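Local coordinates for protein probable histone-lysine N-methyltransferase, H3 lysine-9 specific SUVH9 (Arabidopsis thaliana, PDB 4NJ5) that takes part in RNA-directed DNA methylation and transposon silencing, lacks methyltransferase activity itself, and may recruit RNA polymerase V to methylated DNA, at residues C312-K317 against S342-P347; H338-A343 against P348-R353; V474-N479 against F483-L488. One frame throughout, in Å; residues are numbered along the deposited sequence.

In the fold
Along the chain, C312-K317 comes first, on and just before helix 313-317. Interaction 1 brings it against S342-P347, closing a loop of 24 residues that contains strand 337-338. Interaction 2 joins H338-A343 to P348-R353 around four intervening residues; it crosses interaction 1, because its first segment starts inside that loop and its second lies beyond it, and S342 and A343 belong to both. Two zinc ions touch both contacts, knitting them into one pre-SET cluster. Interaction 3 follows in series, closing the nine-residue loop of the SET-domain hairpin 469-475 and 485-490. Strand 337-338 runs parallel to strand 469-475, and a hydrogen bond from E339 N to L475 O (3.0 Å) ties the cluster to that hairpin.

Interaction 1. Residues C312-K317 against S342-P347; sequences CLCEAK and SACQCP. With ZN (zinc ion), chain B; ZN (zinc ion), chain D; ZN (zinc ion), chain C.
C314, in the short helix 313-317, and C344, on an irregular loop, face each other with their CA atoms 8.6 Å apart, a separation spanned by a zinc ion. C314 SG binds this metal at 2.3 Å and C344 SG at 2.4 Å. Both sulfurs stand anti to their own carbonyl carbons (chi1 -71° and -61°), which points the two thiolates inward at one ion, their SG atoms 3.5 Å apart. C302 and C340 complete the site. The neighbouring cysteines serve the other two corners of the triangular cluster: C312 SG holds one zinc at 2.4 Å together with C302, C304 and C308, and C346 SG holds another at 2.3 Å with C308, C340 and C350. C312 is also the N-cap of the helix, and its sulfur accepts a weak bond from E315 N at 3.6 Å, so a metal ligand doubles as a helix cap. Such a three-zinc, cysteine-bridged cluster is the hallmark of pre-SET domains. Around it, Q345 makes backbone hydrogen bonds with C302, C344 rests on R353, and K317 packs on N479, just past strand 469-475.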
ATOM      1  N   CYS A 312      -2.101  15.971 -25.188  1.00 26.51           N
ATOM      2  CA  CYS A 312      -2.296  17.383 -24.883  1.00 26.75           C
ATOM      3  C   CYS A 312      -0.980  18.057 -24.494  1.00 26.48           C
ATOM      4  O   CYS A 312       0.053  17.398 -24.359  1.00 26.04           O
ATOM      5  CB  CYS A 312      -3.345  17.574 -23.786  1.00 26.02           C
ATOM      6  SG  CYS A 312      -2.713  17.522 -22.096  1.00 26.15           S
ATOM      7  N   LEU A 313      -1.034  19.375 -24.325  1.00 38.45           N
ATOM      8  CA  LEU A 313       0.139  20.183 -24.003  1.00 36.74           C
ATOM      9  C   LEU A 313       0.785  19.771 -22.682  1.00 36.00           C
ATOM     10  O   LEU A 313       2.011  19.648 -22.590  1.00 25.41           O
ATOM     11  CB  LEU A 313      -0.243  21.666 -23.963  1.00 39.86           C
ATOM     12  CG  LEU A 313       0.501  22.581 -22.984  1.00 43.37           C
ATOM     13  CD1 LEU A 313       1.920  22.868 -23.453  1.00 47.19           C
ATOM     14  CD2 LEU A 313      -0.267  23.877 -22.760  1.00 45.05           C
ATOM     15  N   CYS A 314      -0.042  19.558 -21.664  1.00 24.56           N
ATOM     16  CA  CYS A 314       0.457  19.171 -20.352  1.00 23.31           C
ATOM     17  C   CYS A 314       1.160  17.819 -20.368  1.00 22.80           C
ATOM     18  O   CYS A 314       2.082  17.583 -19.582  1.00 22.15           O
ATOM     19  CB  CYS A 314      -0.668  19.200 -19.321  1.00 22.63           C
ATOM     20  SG  CYS A 314      -1.191  20.878 -18.910  1.00 23.22           S
ATOM     21  N   GLU A 315       0.744  16.932 -21.267  1.00 23.17           N
ATOM     22  CA  GLU A 315       1.471  15.679 -21.448  1.00 29.80           C
ATOM     23  C   GLU A 315       2.858  15.943 -22.030  1.00 29.43           C
ATOM     24  O   GLU A 315       3.841  15.333 -21.622  1.00 23.82           O
ATOM     25  CB  GLU A 315       0.690  14.705 -22.333  1.00 29.13           C
ATOM     26  CG  GLU A 315       1.452  13.422 -22.619  1.00 28.43           C
ATOM     27  CD  GLU A 315       0.590  12.331 -23.223  1.00 32.09           C
ATOM     28  OE1 GLU A 315       0.120  11.456 -22.463  1.00 32.52           O
ATOM     29  OE2 GLU A 315       0.393  12.339 -24.458  1.00 32.81           O
ATOM     30  N   ALA A 316       2.921  16.865 -22.985  1.00 24.80           N
ATOM     31  CA  ALA A 316       4.190  17.262 -23.583  1.00 25.73           C
ATOM     32  C   ALA A 316       5.113  17.852 -22.516  1.00 27.52           C
ATOM     33  O   ALA A 316       6.330  17.641 -22.554  1.00 31.51           O
ATOM     34  CB  ALA A 316       3.966  18.259 -24.700  1.00 27.09           C
ATOM     35  N   LYS A 317       4.534  18.597 -21.572  1.00 29.42           N
ATOM     36  CA  LYS A 317       5.301  19.186 -20.474  1.00 30.07           C
ATOM     37  C   LYS A 317       5.887  18.097 -19.579  1.00 28.97           C
ATOM     38  O   LYS A 317       6.920  18.295 -18.944  1.00 27.44           O
ATOM     39  CB  LYS A 317       4.427  20.142 -19.646  1.00 30.29           C
ATOM     40  CG  LYS A 317       3.829  21.305 -20.428  1.00 30.15           C
ATOM     41  CD  LYS A 317       2.907  22.174 -19.556  1.00 31.18           C
ATOM     42  CE  LYS A 317       3.702  23.021 -18.572  1.00 31.94           C
ATOM     43  NZ  LYS A 317       2.892  23.420 -17.388  1.00 32.22           N
ATOM     44  N   SER A 342      -4.567  26.545 -12.971  1.00 31.45           N
ATOM     45  CA  SER A 342      -5.688  27.419 -13.295  1.00 31.02           C
ATOM     46  C   SER A 342      -5.735  27.777 -14.778  1.00 33.00           C
ATOM     47  O   SER A 342      -6.798  28.087 -15.313  1.00 36.65           O
ATOM     48  CB  SER A 342      -5.654  28.687 -12.435  1.00 32.85           C
ATOM     49  OG  SER A 342      -4.435  29.391 -12.599  1.00 34.62           O
ATOM     50  N   ALA A 343      -4.585  27.731 -15.441  1.00 38.12           N
ATOM     51  CA  ALA A 343      -4.534  28.011 -16.871  1.00 40.23           C
ATOM     52  C   ALA A 343      -5.128  26.862 -17.693  1.00 38.50           C
ATOM     53  O   ALA A 343      -5.498  27.045 -18.852  1.00 39.52           O
ATOM     54  CB  ALA A 343      -3.108  28.317 -17.311  1.00 27.89           C
ATOM     55  N   CYS A 344      -5.223  25.680 -17.091  1.00 28.17           N
ATOM     56  CA  CYS A 344      -5.814  24.534 -17.779  1.00 30.14           C
ATOM     57  C   CYS A 344      -7.340  24.555 -17.722  1.00 32.72           C
ATOM     58  O   CYS A 344      -7.935  25.051 -16.765  1.00 37.00           O
ATOM     59  CB  CYS A 344      -5.273  23.221 -17.215  1.00 29.39           C
ATOM     60  SG  CYS A 344      -3.489  23.049 -17.409  1.00 24.04           S
ATOM     61  N   GLN A 345      -7.967  24.013 -18.760  1.00 33.18           N
ATOM     62  CA  GLN A 345      -9.417  24.049 -18.886  1.00 30.40           C
ATOM     63  C   GLN A 345     -10.062  22.731 -18.478  1.00 31.16           C
ATOM     64  O   GLN A 345     -11.276  22.563 -18.590  1.00 31.08           O
ATOM     65  CB  GLN A 345      -9.812  24.428 -20.313  1.00 30.69           C
ATOM     66  CG  GLN A 345      -9.429  25.851 -20.680  1.00 33.05           C
ATOM     67  CD  GLN A 345      -9.585  26.137 -22.159  1.00 38.74           C
ATOM     68  OE1 GLN A 345      -8.861  25.586 -22.985  1.00 42.19           O
ATOM     69  NE2 GLN A 345     -10.532  27.004 -22.500  1.00 39.79           N
ATOM     70  N   CYS A 346      -9.246  21.795 -18.006  1.00 32.77           N
ATOM     71  CA  CYS A 346      -9.770  20.551 -17.468  1.00 32.40           C
ATOM     72  C   CYS A 346     -10.427  20.812 -16.114  1.00 33.32           C
ATOM     73  O   CYS A 346     -10.028  21.728 -15.395  1.00 31.53           O
ATOM     74  CB  CYS A 346      -8.664  19.494 -17.352  1.00 27.07           C
ATOM     75  SG  CYS A 346      -7.164  20.058 -16.525  1.00 23.31           S
ATOM     76  N   PRO A 347     -11.457  20.020 -15.778  1.00 28.33           N
ATOM     77  CA  PRO A 347     -12.170  20.119 -14.501  1.00 28.45           C
ATOM     78  C   PRO A 347     -11.336  19.546 -13.355  1.00 27.02           C
ATOM     79  O   PRO A 347     -10.286  18.961 -13.615  1.00 25.09           O
ATOM     80  CB  PRO A 347     -13.413  19.258 -14.742  1.00 33.18           C
ATOM     81  CG  PRO A 347     -12.973  18.252 -15.740  1.00 31.18           C
ATOM     82  CD  PRO A 347     -12.044  18.991 -16.656  1.00 29.70           C
TER
HETATM   83 ZN    ZN B 801      -3.344  20.729 -18.124  1.00 32.13          ZN
HETATM   84 ZN    ZN D 803      -4.727  18.075 -20.848  1.00 36.20          ZN
HETATM   85 ZN    ZN C 802      -5.795  18.215 -16.956  0.90 28.62          ZN

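Interaction 2. Residues H338-A343 against P348-R353; sequences HECGSA and PSCRNR. With ZN (zinc ion), chain C; ZN (zinc ion), chain B.
E339 and N352 bring the two irregular segments closest, with CA atoms 5.2 Å apart, and C340 N donates to N352 O at 3.0 Å. The second segment turns back through a type I beta turn from C350 to R353. C340 SG bridges two zinc ions, each at 2.4 Å, and C350 SG shares one of them, so the metal clamps the segments together; C308 and C346 complete that site. N352 laces the same region from its amide end. Its CG lies anti to the backbone N (chi1 -158°), which swings ND2 over to H338 O, 3.1 Å away, where it meets a lone pair in the carbonyl plane. The same ND2 gives C340 SG a weak bond at 3.4 Å, while N352 N donates to C350 SG at 3.2 Å. R353 reaches back with an extended chain and lays one face of its guanidinium over C340 CB, 3.7 Å from the plane. From there NH2 bonds G341 O at 3.0 Å, coming in from above the carbonyl plane, and it probably also bonds C346 O. Replacing R353 by an alanine would probably uncover C340 CB and leave the carbonyl of G341 without this donor, so that the loop leading to C344 is less firmly held. Beside the backbone bond, CB of E339 packs on N352 O, while its carboxylate is held by T355. The zinc-bound sulfurs probably keep part of their negative charge, which the N-H groups at C340 SG (weakly) and C350 SG are likely to offset; the R353 guanidinium, close to the sulfur of C346, may add to this, consistent with a second shell of N-H donors around the cluster.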
ATOM      1  N   HIS A 338       4.503  18.068 -13.757  1.00 19.28           N
ATOM      2  CA  HIS A 338       3.696  19.244 -14.065  1.00 19.51           C
ATOM      3  C   HIS A 338       2.214  18.887 -14.019  1.00 19.19           C
ATOM      4  O   HIS A 338       1.681  18.285 -14.956  1.00 19.42           O
ATOM      5  CB  HIS A 338       4.047  19.803 -15.448  1.00 20.56           C
ATOM      6  CG  HIS A 338       5.470  20.247 -15.586  1.00 25.76           C
ATOM      7  ND1 HIS A 338       5.872  21.541 -15.341  1.00 26.24           N
ATOM      8  CD2 HIS A 338       6.583  19.568 -15.954  1.00 24.91           C
ATOM      9  CE1 HIS A 338       7.176  21.643 -15.548  1.00 27.32           C
ATOM     10  NE2 HIS A 338       7.629  20.461 -15.922  1.00 27.48           N
ATOM     11  N   GLU A 339       1.553  19.243 -12.923  1.00 18.78           N
ATOM     12  CA  GLU A 339       0.112  19.050 -12.818  1.00 18.70           C
ATOM     13  C   GLU A 339      -0.607  20.194 -13.513  1.00 19.62           C
ATOM     14  O   GLU A 339      -0.027  21.255 -13.733  1.00 20.19           O
ATOM     15  CB  GLU A 339      -0.328  18.952 -11.352  1.00 18.10           C
ATOM     16  CG  GLU A 339      -0.019  17.608 -10.711  1.00 23.90           C
ATOM     17  CD  GLU A 339      -0.573  17.473  -9.303  1.00 21.48           C
ATOM     18  OE1 GLU A 339      -1.378  18.334  -8.881  1.00 17.22           O
ATOM     19  OE2 GLU A 339      -0.199  16.495  -8.621  1.00 19.51           O
ATOM     20  N   CYS A 340      -1.867  19.978 -13.868  1.00 26.55           N
ATOM     21  CA  CYS A 340      -2.670  21.043 -14.450  1.00 23.54           C
ATOM     22  C   CYS A 340      -2.950  22.118 -13.412  1.00 25.02           C
ATOM     23  O   CYS A 340      -3.100  21.824 -12.228  1.00 20.47           O
ATOM     24  CB  CYS A 340      -3.976  20.487 -14.999  1.00 21.30           C
ATOM     25  SG  CYS A 340      -3.741  19.273 -16.302  1.00 23.58           S
ATOM     26  N   GLY A 341      -3.012  23.366 -13.863  1.00 34.01           N
ATOM     27  CA  GLY A 341      -3.300  24.484 -12.982  1.00 35.18           C
ATOM     28  C   GLY A 341      -4.478  25.311 -13.461  1.00 36.78           C
ATOM     29  O   GLY A 341      -5.287  24.845 -14.267  1.00 24.22           O
ATOM     30  N   SER A 342      -4.567  26.545 -12.971  1.00 31.45           N
ATOM     31  CA  SER A 342      -5.688  27.419 -13.295  1.00 31.02           C
ATOM     32  C   SER A 342      -5.735  27.777 -14.778  1.00 33.00           C
ATOM     33  O   SER A 342      -6.798  28.087 -15.313  1.00 36.65           O
ATOM     34  CB  SER A 342      -5.654  28.687 -12.435  1.00 32.85           C
ATOM     35  OG  SER A 342      -4.435  29.391 -12.599  1.00 34.62           O
ATOM     36  N   ALA A 343      -4.585  27.731 -15.441  1.00 38.12           N
ATOM     37  CA  ALA A 343      -4.534  28.011 -16.871  1.00 40.23           C
ATOM     38  C   ALA A 343      -5.128  26.862 -17.693  1.00 38.50           C
ATOM     39  O   ALA A 343      -5.498  27.045 -18.852  1.00 39.52           O
ATOM     40  CB  ALA A 343      -3.108  28.317 -17.311  1.00 27.89           C
ATOM     41  N   PRO A 348     -11.780  19.732 -12.099  1.00 35.04           N
ATOM     42  CA  PRO A 348     -11.089  19.166 -10.935  1.00 35.57           C
ATOM     43  C   PRO A 348     -10.917  17.647 -10.988  1.00 39.21           C
ATOM     44  O   PRO A 348      -9.999  17.120 -10.361  1.00 40.68           O
ATOM     45  CB  PRO A 348     -12.008  19.545  -9.775  1.00 26.37           C
ATOM     46  CG  PRO A 348     -12.607  20.829 -10.205  1.00 29.55           C
ATOM     47  CD  PRO A 348     -12.815  20.703 -11.693  1.00 29.44           C
ATOM     48  N   SER A 349     -11.780  16.959 -11.728  1.00 35.96           N
ATOM     49  CA  SER A 349     -11.724  15.501 -11.798  1.00 33.67           C
ATOM     50  C   SER A 349     -10.612  14.981 -12.711  1.00 36.00           C
ATOM     51  O   SER A 349     -10.395  13.773 -12.795  1.00 40.09           O
ATOM     52  CB  SER A 349     -13.065  14.935 -12.265  1.00 23.25           C
ATOM     53  OG  SER A 349     -13.259  15.184 -13.645  1.00 24.04           O
ATOM     54  N   CYS A 350      -9.921  15.885 -13.401  1.00 26.27           N
ATOM     55  CA  CYS A 350      -8.828  15.490 -14.288  1.00 26.58           C
ATOM     56  C   CYS A 350      -7.749  14.683 -13.561  1.00 24.82           C
ATOM     57  O   CYS A 350      -7.366  15.010 -12.437  1.00 19.33           O
ATOM     58  CB  CYS A 350      -8.192  16.714 -14.942  1.00 25.97           C
ATOM     59  SG  CYS A 350      -6.655  16.332 -15.806  1.00 20.97           S
ATOM     60  N   ARG A 351      -7.255  13.637 -14.216  1.00 19.87           N
ATOM     61  CA  ARG A 351      -6.255  12.755 -13.614  1.00 20.07           C
ATOM     62  C   ARG A 351      -4.911  13.444 -13.363  1.00 18.23           C
ATOM     63  O   ARG A 351      -4.058  12.907 -12.662  1.00 17.56           O
ATOM     64  CB  ARG A 351      -6.040  11.509 -14.477  1.00 23.43           C
ATOM     65  CG  ARG A 351      -5.285  11.769 -15.775  1.00 23.26           C
ATOM     66  CD  ARG A 351      -5.025  10.471 -16.523  1.00 23.44           C
ATOM     67  NE  ARG A 351      -4.575  10.704 -17.892  1.00 22.87           N
ATOM     68  CZ  ARG A 351      -3.452  10.215 -18.405  1.00 22.71           C
ATOM     69  NH1 ARG A 351      -2.654   9.460 -17.665  1.00 19.49           N
ATOM     70  NH2 ARG A 351      -3.124  10.482 -19.661  1.00 24.55           N
ATOM     71  N   ASN A 352      -4.718  14.626 -13.935  1.00 24.99           N
ATOM     72  CA  ASN A 352      -3.459  15.335 -13.749  1.00 23.07           C
ATOM     73  C   ASN A 352      -3.555  16.418 -12.674  1.00 23.25           C
ATOM     74  O   ASN A 352      -2.866  17.439 -12.736  1.00 26.38           O
ATOM     75  CB  ASN A 352      -2.959  15.921 -15.074  1.00 19.13           C
ATOM     76  CG  ASN A 352      -1.467  16.194 -15.059  1.00 22.91           C
ATOM     77  OD1 ASN A 352      -0.709  15.520 -14.358  1.00 19.07           O
ATOM     78  ND2 ASN A 352      -1.039  17.198 -15.819  1.00 19.61           N
ATOM     79  N   ARG A 353      -4.414  16.182 -11.685  1.00 19.29           N
ATOM     80  CA  ARG A 353      -4.581  17.113 -10.570  1.00 21.02           C
ATOM     81  C   ARG A 353      -4.540  16.383  -9.228  1.00 24.23           C
ATOM     82  O   ARG A 353      -5.359  16.642  -8.355  1.00 30.10           O
ATOM     83  CB  ARG A 353      -5.900  17.885 -10.702  1.00 19.97           C
ATOM     84  CG  ARG A 353      -5.981  18.830 -11.897  1.00 24.46           C
ATOM     85  CD  ARG A 353      -7.283  19.628 -11.875  1.00 25.56           C
ATOM     86  NE  ARG A 353      -7.442  20.504 -13.036  1.00 24.33           N
ATOM     87  CZ  ARG A 353      -6.997  21.758 -13.096  1.00 26.22           C
ATOM     88  NH1 ARG A 353      -6.351  22.285 -12.066  1.00 24.26           N
ATOM     89  NH2 ARG A 353      -7.195  22.487 -14.188  1.00 24.51           N
TER
HETATM   90 ZN    ZN C 802      -5.795  18.215 -16.956  0.90 28.62          ZN
HETATM   91 ZN    ZN B 801      -3.344  20.729 -18.124  1.00 32.13          ZN

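Interaction 3. Residues V474-N479 against F483-L488; sequences VLHDHN and FPRVML
A beta hairpin of the SET domain, strands 469-475 and 485-490, is closed here near its turn. V474 and R485 form an antiparallel hydrogen-bonded pair: V474 N reaches R485 O at 3.0 Å, and R485 N reaches V474 O at 2.8 Å. Beside them V474 CB meets M487 CG at 3.7 Å, the two side chains at about a right angle. L475 uses its CD2 branch against P484, 3.6 Å from P484 CA. Past the strand end, D477 has its CG between the backbone N and the carbonyl carbon (chi1 64°), which turns the carboxylate back to R485 in a side-on salt bridge. R485 NE meets D477 OD1 at 3.1 Å in a nearly straight bond (176°), and NH1 meets OD2 at 2.8 Å; both oxygens are taken on their syn side, although the carboxylate and guanidinium planes lie 37° apart. Two attachment points keep the guanidinium from turning, and NH2 bonds E389 and T285 O, tying the start of strand 485-490 to strand 386-389 and the backbone of T285. H478 turns its ring edge, at NE2, toward F483 O, but the approach is too short for a normal hydrogen bond and its detail is doubtful. H476 packs beside the salt bridge: D477 OD1 sits over one face of its ring, offset toward the rim, M487 CE lies at the ring edge, and R485 CD comes within 3.6 Å of H476 NE2.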
ATOM      1  N   VAL A 474       6.782  18.420  -7.624  1.00 21.65           N
ATOM      2  CA  VAL A 474       5.589  18.781  -8.309  1.00 20.11           C
ATOM      3  C   VAL A 474       5.312  20.268  -8.422  1.00 27.46           C
ATOM      4  O   VAL A 474       5.499  21.021  -7.529  1.00 29.11           O
ATOM      5  CB  VAL A 474       4.382  18.077  -7.716  1.00 17.97           C
ATOM      6  CG1 VAL A 474       3.113  18.549  -8.344  1.00 16.97           C
ATOM      7  CG2 VAL A 474       4.526  16.599  -7.853  1.00 16.62           C
ATOM      8  N   LEU A 475       4.825  20.652  -9.579  1.00 29.32           N
ATOM      9  CA  LEU A 475       4.348  21.974  -9.801  1.00 28.86           C
ATOM     10  C   LEU A 475       2.879  21.960 -10.073  1.00 31.69           C
ATOM     11  O   LEU A 475       2.394  21.175 -10.849  1.00 33.90           O
ATOM     12  CB  LEU A 475       5.075  22.594 -10.957  1.00 19.94           C
ATOM     13  CG  LEU A 475       6.502  22.951 -10.722  1.00 22.12           C
ATOM     14  CD1 LEU A 475       7.138  23.254 -12.041  1.00 21.67           C
ATOM     15  CD2 LEU A 475       6.619  24.120  -9.773  1.00 22.44           C
ATOM     16  N   HIS A 476       2.147  22.811  -9.394  1.00 36.51           N
ATOM     17  CA  HIS A 476       0.780  23.039  -9.756  1.00 37.06           C
ATOM     18  C   HIS A 476       0.341  24.452  -9.672  1.00 37.75           C
ATOM     19  O   HIS A 476      -0.185  24.994 -10.612  1.00 41.42           O
ATOM     20  CB  HIS A 476      -0.178  22.111  -9.058  1.00 24.98           C
ATOM     21  CG  HIS A 476      -0.179  22.250  -7.596  1.00 24.69           C
ATOM     22  ND1 HIS A 476      -0.944  23.105  -6.969  1.00 29.11           N
ATOM     23  CD2 HIS A 476       0.529  21.604  -6.650  1.00 20.42           C
ATOM     24  CE1 HIS A 476      -0.727  23.001  -5.682  1.00 27.03           C
ATOM     25  NE2 HIS A 476       0.149  22.066  -5.497  1.00 23.70           N
ATOM     26  N   ASP A 477       0.445  25.021  -8.503  1.00 27.03           N
ATOM     27  CA  ASP A 477       0.074  26.390  -8.282  1.00 27.16           C
ATOM     28  C   ASP A 477       0.961  27.505  -8.866  1.00 24.16           C
ATOM     29  O   ASP A 477       0.499  28.559  -9.087  1.00 27.58           O
ATOM     30  CB  ASP A 477      -0.277  26.616  -6.830  1.00 31.80           C
ATOM     31  CG  ASP A 477       0.863  26.412  -5.946  1.00 32.33           C
ATOM     32  OD1 ASP A 477       1.712  25.595  -6.255  1.00 30.26           O
ATOM     33  OD2 ASP A 477       0.881  27.069  -4.938  1.00 31.13           O
ATOM     34  N   HIS A 478       2.225  27.234  -9.071  1.00 22.09           N
ATOM     35  CA  HIS A 478       3.145  28.162  -9.631  1.00 25.68           C
ATOM     36  C   HIS A 478       3.975  27.484 -10.651  1.00 28.03           C
ATOM     37  O   HIS A 478       3.935  26.288 -10.734  1.00 29.17           O
ATOM     38  CB  HIS A 478       3.985  28.794  -8.556  1.00 26.36           C
ATOM     39  CG  HIS A 478       5.129  27.972  -8.084  1.00 26.89           C
ATOM     40  ND1 HIS A 478       6.162  27.697  -8.828  1.00 30.37           N
ATOM     41  CD2 HIS A 478       5.389  27.436  -6.876  1.00 28.62           C
ATOM     42  CE1 HIS A 478       7.020  26.996  -8.151  1.00 35.67           C
ATOM     43  NE2 HIS A 478       6.555  26.840  -6.953  1.00 33.78           N
ATOM     44  N   ASN A 479       4.716  28.226 -11.453  1.00 23.86           N
ATOM     45  CA  ASN A 479       5.554  27.626 -12.490  1.00 28.55           C
ATOM     46  C   ASN A 479       7.055  27.914 -12.439  1.00 26.98           C
ATOM     47  O   ASN A 479       7.706  28.014 -13.476  1.00 27.63           O
ATOM     48  CB  ASN A 479       5.001  27.944 -13.880  1.00 65.10           C
ATOM     49  CG  ASN A 479       4.434  26.722 -14.562  1.00 76.89           C
ATOM     50  OD1 ASN A 479       4.822  25.594 -14.257  1.00 79.34           O
ATOM     51  ND2 ASN A 479       3.508  26.934 -15.485  1.00 82.42           N
ATOM     52  N   PHE A 483      11.533  26.216  -7.598  1.00 25.71           N
ATOM     53  CA  PHE A 483      10.789  25.978  -6.365  1.00 27.79           C
ATOM     54  C   PHE A 483       9.592  25.031  -6.490  1.00 26.03           C
ATOM     55  O   PHE A 483       8.475  25.401  -6.133  1.00 23.32           O
ATOM     56  CB  PHE A 483      10.326  27.308  -5.770  1.00 31.89           C
ATOM     57  CG  PHE A 483      11.412  28.071  -5.073  1.00 37.53           C
ATOM     58  CD1 PHE A 483      11.838  27.693  -3.811  1.00 37.49           C
ATOM     59  CD2 PHE A 483      12.004  29.172  -5.672  1.00 41.09           C
ATOM     60  CE1 PHE A 483      12.836  28.394  -3.163  1.00 39.98           C
ATOM     61  CE2 PHE A 483      13.005  29.877  -5.028  1.00 42.96           C
ATOM     62  CZ  PHE A 483      13.420  29.487  -3.771  1.00 42.41           C
ATOM     63  N   PRO A 484       9.818  23.797  -6.966  1.00 20.94           N
ATOM     64  CA  PRO A 484       8.674  22.886  -7.021  1.00 19.97           C
ATOM     65  C   PRO A 484       8.311  22.415  -5.622  1.00 19.75           C
ATOM     66  O   PRO A 484       9.129  22.518  -4.711  1.00 19.55           O
ATOM     67  CB  PRO A 484       9.211  21.712  -7.837  1.00 19.83           C
ATOM     68  CG  PRO A 484      10.662  21.687  -7.510  1.00 24.29           C
ATOM     69  CD  PRO A 484      11.072  23.131  -7.365  1.00 24.60           C
ATOM     70  N   ARG A 485       7.100  21.904  -5.450  1.00 23.33           N
ATOM     71  CA  ARG A 485       6.703  21.370  -4.159  1.00 18.07           C
ATOM     72  C   ARG A 485       7.255  19.963  -3.953  1.00 17.63           C
ATOM     73  O   ARG A 485       7.643  19.286  -4.905  1.00 17.62           O
ATOM     74  CB  ARG A 485       5.181  21.395  -4.006  1.00 17.71           C
ATOM     75  CG  ARG A 485       4.608  22.798  -4.111  1.00 18.48           C
ATOM     76  CD  ARG A 485       3.165  22.870  -3.667  1.00 18.21           C
ATOM     77  NE  ARG A 485       2.710  24.255  -3.631  1.00 20.92           N
ATOM     78  CZ  ARG A 485       2.731  25.026  -2.548  1.00 22.78           C
ATOM     79  NH1 ARG A 485       2.302  26.282  -2.617  1.00 20.34           N
ATOM     80  NH2 ARG A 485       3.177  24.543  -1.396  1.00 19.17           N
ATOM     81  N   VAL A 486       7.307  19.544  -2.695  1.00 17.41           N
ATOM     82  CA  VAL A 486       7.787  18.221  -2.342  1.00 19.08           C
ATOM     83  C   VAL A 486       6.582  17.362  -1.989  1.00 18.28           C
ATOM     84  O   VAL A 486       5.919  17.600  -0.977  1.00 21.18           O
ATOM     85  CB  VAL A 486       8.754  18.292  -1.140  1.00 27.66           C
ATOM     86  CG1 VAL A 486       9.399  16.940  -0.884  1.00 22.87           C
ATOM     87  CG2 VAL A 486       9.816  19.363  -1.378  1.00 26.12           C
ATOM     88  N   MET A 487       6.283  16.379  -2.833  1.00 17.15           N
ATOM     89  CA  MET A 487       5.106  15.540  -2.634  1.00 16.86           C
ATOM     90  C   MET A 487       5.496  14.096  -2.343  1.00 16.17           C
ATOM     91  O   MET A 487       6.370  13.535  -3.002  1.00 18.18           O
ATOM     92  CB  MET A 487       4.189  15.607  -3.855  1.00 19.18           C
ATOM     93  CG  MET A 487       3.704  17.010  -4.189  1.00 16.22           C
ATOM     94  SD  MET A 487       2.682  17.707  -2.883  1.00 22.81           S
ATOM     95  CE  MET A 487       2.046  19.181  -3.683  1.00 16.43           C
ATOM     96  N   LEU A 488       4.843  13.498  -1.354  1.00 15.31           N
ATOM     97  CA  LEU A 488       5.199  12.155  -0.917  1.00 15.32           C
ATOM     98  C   LEU A 488       4.218  11.113  -1.424  1.00 15.05           C
ATOM     99  O   LEU A 488       3.007  11.334  -1.434  1.00 14.85           O
ATOM    100  CB  LEU A 488       5.286  12.097   0.607  1.00 15.50           C
ATOM    101  CG  LEU A 488       6.236  13.129   1.212  1.00 15.91           C
ATOM    102  CD1 LEU A 488       6.200  13.056   2.723  1.00 18.01           C
ATOM    103  CD2 LEU A 488       7.653  12.918   0.695  1.00 16.32           C
TER